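Local coordinates for putative peptidase (Chlamydophila abortus, PDB 3CE2), which is a putative zinc-dependent oligopeptidase of the M3B (PepF) family that probably degrades small bioactive peptides, at residues Lys34-Asp39 against Asn84-Tyr89; Ser78-Leu83 against Gln417-Ala422. All blocks are in the same frame, centred on the assembly; numbering follows the deposited sequence.

Interaction 1: Lys34-Asp39 against Asn84-Tyr89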
ATOM      1  N   LYS A  34      16.613  -7.845  29.096  1.00 70.10           N
ATOM      2  CA  LYS A  34      16.979  -7.080  30.297  1.00 74.20           C
ATOM      3  C   LYS A  34      17.350  -5.644  29.926  1.00 67.24           C
ATOM      4  O   LYS A  34      16.814  -4.700  30.502  1.00 65.04           O
ATOM      5  CB  LYS A  34      18.099  -7.754  31.103  1.00 77.77           C
ATOM      6  CG  LYS A  34      17.968  -7.509  32.625  1.00 85.76           C
ATOM      7  CD  LYS A  34      19.255  -7.796  33.423  1.00 85.32           C
ATOM      8  CE  LYS A  34      20.227  -6.613  33.361  1.00 92.59           C
ATOM      9  NZ  LYS A  34      19.506  -5.294  33.406  1.00 94.64           N
ATOM     10  N   ALA A  35      18.245  -5.505  28.945  1.00 64.91           N
ATOM     11  CA  ALA A  35      18.657  -4.203  28.385  1.00 62.81           C
ATOM     12  C   ALA A  35      17.499  -3.400  27.794  1.00 63.52           C
ATOM     13  O   ALA A  35      17.377  -2.201  28.053  1.00 66.38           O
ATOM     14  CB  ALA A  35      19.730  -4.403  27.331  1.00 60.02           C
ATOM     15  N   TRP A  36      16.672  -4.070  26.989  1.00 61.28           N
ATOM     16  CA  TRP A  36      15.431  -3.497  26.472  1.00 56.36           C
ATOM     17  C   TRP A  36      14.602  -2.929  27.602  1.00 59.57           C
ATOM     18  O   TRP A  36      14.098  -1.804  27.532  1.00 61.82           O
ATOM     19  CB  TRP A  36      14.584  -4.564  25.760  1.00 53.80           C
ATOM     20  CG  TRP A  36      13.294  -3.978  25.248  1.00 51.17           C
ATOM     21  CD1 TRP A  36      13.100  -3.387  24.040  1.00 48.93           C
ATOM     22  CD2 TRP A  36      12.041  -3.888  25.939  1.00 51.13           C
ATOM     23  NE1 TRP A  36      11.819  -2.931  23.930  1.00 46.40           N
ATOM     24  CE2 TRP A  36      11.140  -3.228  25.079  1.00 51.05           C
ATOM     25  CE3 TRP A  36      11.587  -4.310  27.189  1.00 49.46           C
ATOM     26  CZ2 TRP A  36       9.806  -2.982  25.429  1.00 52.33           C
ATOM     27  CZ3 TRP A  36      10.263  -4.047  27.541  1.00 48.69           C
ATOM     28  CH2 TRP A  36       9.394  -3.393  26.664  1.00 50.54           C
ATOM     29  N   LYS A  37      14.434  -3.742  28.637  1.00 65.22           N
ATOM     30  CA  LYS A  37      13.646  -3.358  29.791  1.00 68.34           C
ATOM     31  C   LYS A  37      14.354  -2.218  30.497  1.00 67.04           C
ATOM     32  O   LYS A  37      13.725  -1.236  30.894  1.00 64.60           O
ATOM     33  CB  LYS A  37      13.480  -4.547  30.726  1.00 69.95           C
ATOM     34  CG  LYS A  37      12.746  -4.217  32.004  1.00 75.80           C
ATOM     35  CD  LYS A  37      11.368  -3.612  31.743  1.00 79.16           C
ATOM     36  CE  LYS A  37      10.512  -3.640  33.015  1.00 79.03           C
ATOM     37  NZ  LYS A  37       9.381  -2.688  32.929  1.00 77.22           N
ATOM     38  N   ALA A  38      15.672  -2.359  30.629  1.00 66.07           N
ATOM     39  CA  ALA A  38      16.512  -1.327  31.218  1.00 70.55           C
ATOM     40  C   ALA A  38      16.276   0.024  30.510  1.00 73.49           C
ATOM     41  O   ALA A  38      15.956   1.039  31.149  1.00 70.52           O
ATOM     42  CB  ALA A  38      17.979  -1.745  31.132  1.00 67.66           C
ATOM     43  N   ASP A  39      16.411   0.015  29.187  1.00 69.85           N
ATOM     44  CA  ASP A  39      16.153   1.190  28.387  1.00 69.69           C
ATOM     45  C   ASP A  39      14.722   1.729  28.558  1.00 66.27           C
ATOM     46  O   ASP A  39      14.548   2.915  28.818  1.00 63.83           O
ATOM     47  CB  ASP A  39      16.433   0.885  26.919  1.00 79.77           C
ATOM     48  CG  ASP A  39      17.220   1.986  26.241  1.00 85.57           C
ATOM     49  OD1 ASP A  39      18.186   2.480  26.871  1.00 86.81           O
ATOM     50  OD2 ASP A  39      16.874   2.346  25.088  1.00 87.61           O
ATOM     51  N   ASN A  84      10.782   4.320  18.993  1.00 51.31           N
ATOM     52  CA  ASN A  84      10.679   3.438  17.823  1.00 45.01           C
ATOM     53  C   ASN A  84      11.614   2.243  17.932  1.00 47.59           C
ATOM     54  O   ASN A  84      11.244   1.128  17.587  1.00 52.43           O
ATOM     55  CB  ASN A  84      10.978   4.196  16.528  1.00 49.09           C
ATOM     56  CG  ASN A  84       9.893   5.191  16.168  1.00 52.97           C
ATOM     57  OD1 ASN A  84       8.919   5.357  16.906  1.00 51.37           O
ATOM     58  ND2 ASN A  84      10.063   5.875  15.033  1.00 50.45           N
ATOM     59  N   LYS A  85      12.834   2.481  18.391  1.00 42.61           N
ATOM     60  CA  LYS A  85      13.785   1.411  18.612  1.00 45.68           C
ATOM     61  C   LYS A  85      13.168   0.396  19.590  1.00 48.32           C
ATOM     62  O   LYS A  85      13.207  -0.805  19.363  1.00 47.75           O
ATOM     63  CB  LYS A  85      15.073   2.017  19.173  1.00 49.63           C
ATOM     64  CG  LYS A  85      16.255   1.097  19.371  1.00 54.46           C
ATOM     65  CD  LYS A  85      17.460   1.959  19.768  1.00 62.86           C
ATOM     66  CE  LYS A  85      18.582   1.149  20.424  1.00 70.51           C
ATOM     67  NZ  LYS A  85      19.378   0.332  19.445  1.00 73.35           N
ATOM     68  N   LEU A  86      12.579   0.885  20.676  1.00 49.32           N
ATOM     69  CA  LEU A  86      12.022   0.004  21.682  1.00 45.65           C
ATOM     70  C   LEU A  86      10.793  -0.672  21.119  1.00 50.79           C
ATOM     71  O   LEU A  86      10.511  -1.833  21.421  1.00 55.69           O
ATOM     72  CB  LEU A  86      11.605   0.790  22.911  1.00 46.04           C
ATOM     73  CG  LEU A  86      12.697   1.367  23.800  1.00 44.36           C
ATOM     74  CD1 LEU A  86      12.066   2.461  24.682  1.00 40.03           C
ATOM     75  CD2 LEU A  86      13.371   0.268  24.617  1.00 43.23           C
ATOM     76  N   TYR A  87      10.041   0.050  20.305  1.00 41.29           N
ATOM     77  CA  TYR A  87       8.859  -0.550  19.747  1.00 40.98           C
ATOM     78  C   TYR A  87       9.201  -1.733  18.855  1.00 45.47           C
ATOM     79  O   TYR A  87       8.681  -2.834  19.001  1.00 51.32           O
ATOM     80  CB  TYR A  87       8.088   0.459  18.942  1.00 40.88           C
ATOM     81  CG  TYR A  87       6.789  -0.112  18.477  1.00 46.54           C
ATOM     82  CD1 TYR A  87       5.633   0.011  19.266  1.00 47.03           C
ATOM     83  CD2 TYR A  87       6.706  -0.810  17.267  1.00 44.08           C
ATOM     84  CE1 TYR A  87       4.423  -0.516  18.847  1.00 44.35           C
ATOM     85  CE2 TYR A  87       5.499  -1.348  16.837  1.00 48.00           C
ATOM     86  CZ  TYR A  87       4.364  -1.194  17.637  1.00 46.15           C
ATOM     87  OH  TYR A  87       3.178  -1.722  17.227  1.00 43.78           O
ATOM     88  N   VAL A  88      10.091  -1.477  17.921  1.00 44.95           N
ATOM     89  CA  VAL A  88      10.451  -2.430  16.933  1.00 42.06           C
ATOM     90  C   VAL A  88      10.945  -3.672  17.631  1.00 45.89           C
ATOM     91  O   VAL A  88      10.555  -4.787  17.281  1.00 48.54           O
ATOM     92  CB  VAL A  88      11.514  -1.821  15.988  1.00 43.77           C
ATOM     93  CG1 VAL A  88      12.251  -2.900  15.219  1.00 41.42           C
ATOM     94  CG2 VAL A  88      10.829  -0.823  15.027  1.00 41.98           C
ATOM     95  N   TYR A  89      11.780  -3.486  18.644  1.00 47.28           N
ATOM     96  CA  TYR A  89      12.335  -4.630  19.366  1.00 49.29           C
ATOM     97  C   TYR A  89      11.243  -5.479  20.024  1.00 49.71           C
ATOM     98  O   TYR A  89      11.258  -6.696  19.917  1.00 52.26           O
ATOM     99  CB  TYR A  89      13.313  -4.177  20.442  1.00 50.89           C
ATOM    100  CG  TYR A  89      13.879  -5.334  21.205  1.00 50.48           C
ATOM    101  CD1 TYR A  89      15.044  -5.945  20.784  1.00 50.65           C
ATOM    102  CD2 TYR A  89      13.238  -5.838  22.336  1.00 51.97           C
ATOM    103  CE1 TYR A  89      15.569  -7.007  21.450  1.00 53.19           C
ATOM    104  CE2 TYR A  89      13.754  -6.921  23.018  1.00 49.63           C
ATOM    105  CZ  TYR A  89      14.927  -7.498  22.565  1.00 52.59           C
ATOM    106  OH  TYR A  89      15.502  -8.566  23.213  1.00 54.19           O
TER
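The indole nitrogen of Trp36 donates to a main-chain carbonyl of the other helix, NE1 lying 3.0 Å from Leu86 O with a nearly straight N-H...O angle of 169°. The acceptor sits almost in the indole plane, so the N-H meets it head-on. At the oxygen the approach is bent: the C=O...N angle is 116°, and the donor is tilted somewhat from the carbonyl plane. What carries the indole across is the first torsion of Trp36, which sets CG opposite the backbone N and directs the ring at the facing helix. Fixed at its nitrogen, the indole is further bounded by two side chains of 84-89. Leu86 sends one methyl, CD2, over a face of the five-membered ring in a CH-pi contact, 3.9 Å from that ring's centroid. The two helices, 33-42 and 66-96, run roughly antiparallel here, the axes of the short segments being 10.7 Å apart at 144°, and a tryptophan bridges much of that gap. The phenol ring of Tyr89 lies beside the five-membered ring of Trp36, roughly parallel to it and offset, although the detailed spacing of the two rings is doubtful at this resolution. Tyr30, in the loop before helix 33-42, meets both Trp36 and Tyr89 edge-to-face, while helix 101-120 brings Asp106 against Trp36 and Ile110 against Leu86. One turn beyond the tryptophan, Asp39 adds an aliphatic contact, its CB lying 3.9 Å from Leu86 CD2. That same methyl thus touches both Trp36 and Asp39. The carboxylate of Asp39 is engaged elsewhere, OD2 being hydrogen-bonded to the hydroxyl of Tyr30.

Interaction 2: Ser78-Leu83 against Gln417-Ala422; sequences SIERKL and QPFHDA
Contacts over the aromatic face come from Arg81, whose CB stands above the ring of Phe419, 4.1 Å from its centroid and 17° off the ring normal, a CH-pi arrangement. The methylene is displaced from the ring centre toward the rim, and its nearest ring atom is CE1, 3.9 Å from Arg81 CB. The main chain comes equally near, Arg81 CA lying 3.9 Å from Phe419 CZ, so the far end of the phenyl ring rests against the helix itself. With CG of Phe419 opposite its backbone N, the ring reaches out from the loop toward helix 66-96. Beyond CB the arginine runs on extended, so that it and the phenylalanine lie alongside each other, antiparallel. Its guanidinium is within 15° of parallel to the phenyl plane, yet the part that touches the ring is the aliphatic root of the chain; the charged end is committed to a salt bridge with Asp381. The joint thus links a helix of the N-terminal part of the chain to the loop between helices 394-416 and 431-447 of the M3 peptidase region; the first of these helices bears the zinc-binding histidines of the HExxH motif and the second follows their glutamate ligand. Phe77, from the same helix as Arg81, also touches Phe419. Around the rim of the ring the partner is Glu80. Its CG lies at the edge, in the ring plane, 3.8 Å from Phe419 CZ. The carboxylate follows obliquely, OE2 being 3.6 Å from Phe419 CZ, with its plane turned 74° from that of the phenyl ring. Both contacts of Glu80 are van der Waals touches, made by a chain that is extended beyond CG.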
ATOM      1  N   SER A  78      14.441  12.987  19.021  1.00 49.89           N
ATOM      2  CA  SER A  78      15.393  12.178  19.745  1.00 51.14           C
ATOM      3  C   SER A  78      14.649  11.115  20.544  1.00 54.76           C
ATOM      4  O   SER A  78      15.029   9.945  20.542  1.00 54.11           O
ATOM      5  CB  SER A  78      16.191  13.067  20.697  1.00 54.46           C
ATOM      6  OG  SER A  78      17.417  12.448  21.017  1.00 55.17           O
ATOM      7  N   ILE A  79      13.598  11.553  21.235  1.00 52.45           N
ATOM      8  CA  ILE A  79      12.722  10.690  22.014  1.00 53.49           C
ATOM      9  C   ILE A  79      12.045   9.691  21.087  1.00 57.79           C
ATOM     10  O   ILE A  79      12.150   8.464  21.274  1.00 55.11           O
ATOM     11  CB  ILE A  79      11.652  11.530  22.752  1.00 51.51           C
ATOM     12  CG1 ILE A  79      12.276  12.243  23.960  1.00 49.64           C
ATOM     13  CG2 ILE A  79      10.486  10.663  23.203  1.00 54.66           C
ATOM     14  CD1 ILE A  79      11.430  13.352  24.504  1.00 43.44           C
ATOM     15  N   GLU A  80      11.378  10.235  20.071  1.00 55.70           N
ATOM     16  CA  GLU A  80      10.657   9.447  19.087  1.00 54.97           C
ATOM     17  C   GLU A  80      11.550   8.351  18.560  1.00 52.45           C
ATOM     18  O   GLU A  80      11.117   7.211  18.346  1.00 51.47           O
ATOM     19  CB  GLU A  80      10.188  10.337  17.941  1.00 53.42           C
ATOM     20  CG  GLU A  80       9.510   9.608  16.815  1.00 62.18           C
ATOM     21  CD  GLU A  80       9.107  10.533  15.665  1.00 67.80           C
ATOM     22  OE1 GLU A  80       8.981  11.764  15.887  1.00 70.26           O
ATOM     23  OE2 GLU A  80       8.911  10.021  14.535  1.00 73.77           O
ATOM     24  N   ARG A  81      12.813   8.685  18.365  1.00 48.10           N
ATOM     25  CA  ARG A  81      13.716   7.727  17.790  1.00 46.02           C
ATOM     26  C   ARG A  81      13.910   6.538  18.736  1.00 52.36           C
ATOM     27  O   ARG A  81      13.935   5.377  18.289  1.00 50.08           O
ATOM     28  CB  ARG A  81      15.024   8.409  17.482  1.00 50.88           C
ATOM     29  CG  ARG A  81      16.069   7.526  16.880  1.00 56.18           C
ATOM     30  CD  ARG A  81      17.221   8.398  16.483  1.00 59.48           C
ATOM     31  NE  ARG A  81      18.399   7.607  16.172  1.00 59.35           N
ATOM     32  CZ  ARG A  81      19.476   8.112  15.588  1.00 53.78           C
ATOM     33  NH1 ARG A  81      19.497   9.397  15.254  1.00 46.36           N
ATOM     34  NH2 ARG A  81      20.513   7.332  15.335  1.00 49.67           N
ATOM     35  N   LYS A  82      14.014   6.833  20.038  1.00 52.02           N
ATOM     36  CA  LYS A  82      14.254   5.823  21.076  1.00 56.76           C
ATOM     37  C   LYS A  82      12.999   4.959  21.250  1.00 55.56           C
ATOM     38  O   LYS A  82      13.092   3.735  21.265  1.00 53.57           O
ATOM     39  CB  LYS A  82      14.614   6.505  22.399  1.00 65.45           C
ATOM     40  CG  LYS A  82      15.310   5.636  23.460  1.00 72.53           C
ATOM     41  CD  LYS A  82      14.953   6.145  24.879  1.00 76.83           C
ATOM     42  CE  LYS A  82      16.179   6.516  25.761  1.00 82.13           C
ATOM     43  NZ  LYS A  82      16.781   5.398  26.558  1.00 80.46           N
ATOM     44  N   LEU A  83      11.835   5.605  21.355  1.00 49.52           N
ATOM     45  CA  LEU A  83      10.549   4.917  21.348  1.00 46.41           C
ATOM     46  C   LEU A  83      10.415   3.913  20.210  1.00 51.57           C
ATOM     47  O   LEU A  83       9.982   2.779  20.440  1.00 58.74           O
ATOM     48  CB  LEU A  83       9.395   5.910  21.285  1.00 40.24           C
ATOM     49  CG  LEU A  83       9.338   6.799  22.524  1.00 40.45           C
ATOM     50  CD1 LEU A  83       8.045   7.543  22.635  1.00 36.58           C
ATOM     51  CD2 LEU A  83       9.565   5.974  23.767  1.00 46.15           C
ATOM     52  N   GLN A 417      19.552   9.217   4.746  1.00 45.07           N
ATOM     53  CA  GLN A 417      18.736  10.353   5.188  1.00 38.12           C
ATOM     54  C   GLN A 417      18.809  10.601   6.677  1.00 40.45           C
ATOM     55  O   GLN A 417      19.071   9.689   7.461  1.00 44.57           O
ATOM     56  CB  GLN A 417      17.268  10.160   4.797  1.00 37.02           C
ATOM     57  CG  GLN A 417      17.072   9.918   3.348  1.00 32.82           C
ATOM     58  CD  GLN A 417      17.312  11.176   2.543  1.00 35.66           C
ATOM     59  OE1 GLN A 417      17.052  12.291   3.011  1.00 43.10           O
ATOM     60  NE2 GLN A 417      17.755  11.006   1.311  1.00 31.38           N
ATOM     61  N   PRO A 418      18.540  11.838   7.093  1.00 39.91           N
ATOM     62  CA  PRO A 418      18.477  11.940   8.532  1.00 38.75           C
ATOM     63  C   PRO A 418      17.141  11.335   9.016  1.00 45.63           C
ATOM     64  O   PRO A 418      16.262  10.992   8.199  1.00 44.38           O
ATOM     65  CB  PRO A 418      18.560  13.448   8.782  1.00 32.55           C
ATOM     66  CG  PRO A 418      17.997  14.069   7.546  1.00 38.98           C
ATOM     67  CD  PRO A 418      18.243  13.110   6.407  1.00 37.31           C
ATOM     68  N   PHE A 419      17.008  11.197  10.330  1.00 47.18           N
ATOM     69  CA  PHE A 419      15.923  10.428  10.931  1.00 43.52           C
ATOM     70  C   PHE A 419      14.588  10.942  10.470  1.00 43.24           C
ATOM     71  O   PHE A 419      13.715  10.180  10.085  1.00 43.58           O
ATOM     72  CB  PHE A 419      16.009  10.484  12.456  1.00 42.33           C
ATOM     73  CG  PHE A 419      14.774  10.016  13.147  1.00 43.05           C
ATOM     74  CD1 PHE A 419      14.504   8.659  13.274  1.00 47.23           C
ATOM     75  CD2 PHE A 419      13.872  10.924  13.664  1.00 39.22           C
ATOM     76  CE1 PHE A 419      13.345   8.215  13.914  1.00 43.96           C
ATOM     77  CE2 PHE A 419      12.710  10.483  14.306  1.00 46.08           C
ATOM     78  CZ  PHE A 419      12.448   9.127  14.426  1.00 41.97           C
ATOM     79  N   HIS A 420      14.427  12.251  10.477  1.00 43.47           N
ATOM     80  CA  HIS A 420      13.106  12.803  10.208  1.00 46.19           C
ATOM     81  C   HIS A 420      12.749  12.800   8.706  1.00 43.63           C
ATOM     82  O   HIS A 420      11.646  13.179   8.339  1.00 47.20           O
ATOM     83  CB  HIS A 420      13.027  14.222  10.770  1.00 47.28           C
ATOM     84  CG  HIS A 420      14.001  15.167  10.136  1.00 48.12           C
ATOM     85  ND1 HIS A 420      15.336  15.199  10.476  1.00 53.59           N
ATOM     86  CD2 HIS A 420      13.840  16.100   9.168  1.00 46.60           C
ATOM     87  CE1 HIS A 420      15.955  16.110   9.748  1.00 50.65           C
ATOM     88  NE2 HIS A 420      15.068  16.675   8.950  1.00 50.50           N
ATOM     89  N   ASP A 421      13.675  12.393   7.840  1.00 38.02           N
ATOM     90  CA  ASP A 421      13.420  12.451   6.409  1.00 38.13           C
ATOM     91  C   ASP A 421      13.457  11.060   5.841  1.00 36.18           C
ATOM     92  O   ASP A 421      13.200  10.870   4.668  1.00 47.75           O
ATOM     93  CB  ASP A 421      14.487  13.290   5.695  1.00 46.27           C
ATOM     94  CG  ASP A 421      14.135  14.770   5.610  1.00 48.62           C
ATOM     95  OD1 ASP A 421      13.145  15.221   6.222  1.00 54.44           O
ATOM     96  OD2 ASP A 421      14.871  15.502   4.911  1.00 57.87           O
ATOM     97  N   ALA A 422      13.762  10.081   6.671  1.00 37.88           N
ATOM     98  CA  ALA A 422      14.062   8.727   6.180  1.00 42.43           C
ATOM     99  C   ALA A 422      12.873   7.864   5.764  1.00 43.41           C
ATOM    100  O   ALA A 422      13.008   6.969   4.937  1.00 50.92           O
ATOM    101  CB  ALA A 422      14.885   7.989   7.202  1.00 40.34           C
TER

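In the fold
Both contacts use helix 66-96, at neighbouring stretches of it, and their centres lie 15 Å apart on the same side of the chain's centre. Interaction 1 is buried and joins two helices of the N-terminal part; interaction 2 lies at the surface and ties this helix to a loop of the peptidase region, more than 330 residues on. An indole N-H bond accompanies the aromatic and aliphatic packing in the former, whereas a single phenyl ring from the loop, laid against the helix, makes up the latter, with the arginine's charged end paired elsewhere. They meet through Asn84, whose ND2 packs against Phe419 CZ, and through Asp39 and Lys82, a long, weak ion pair.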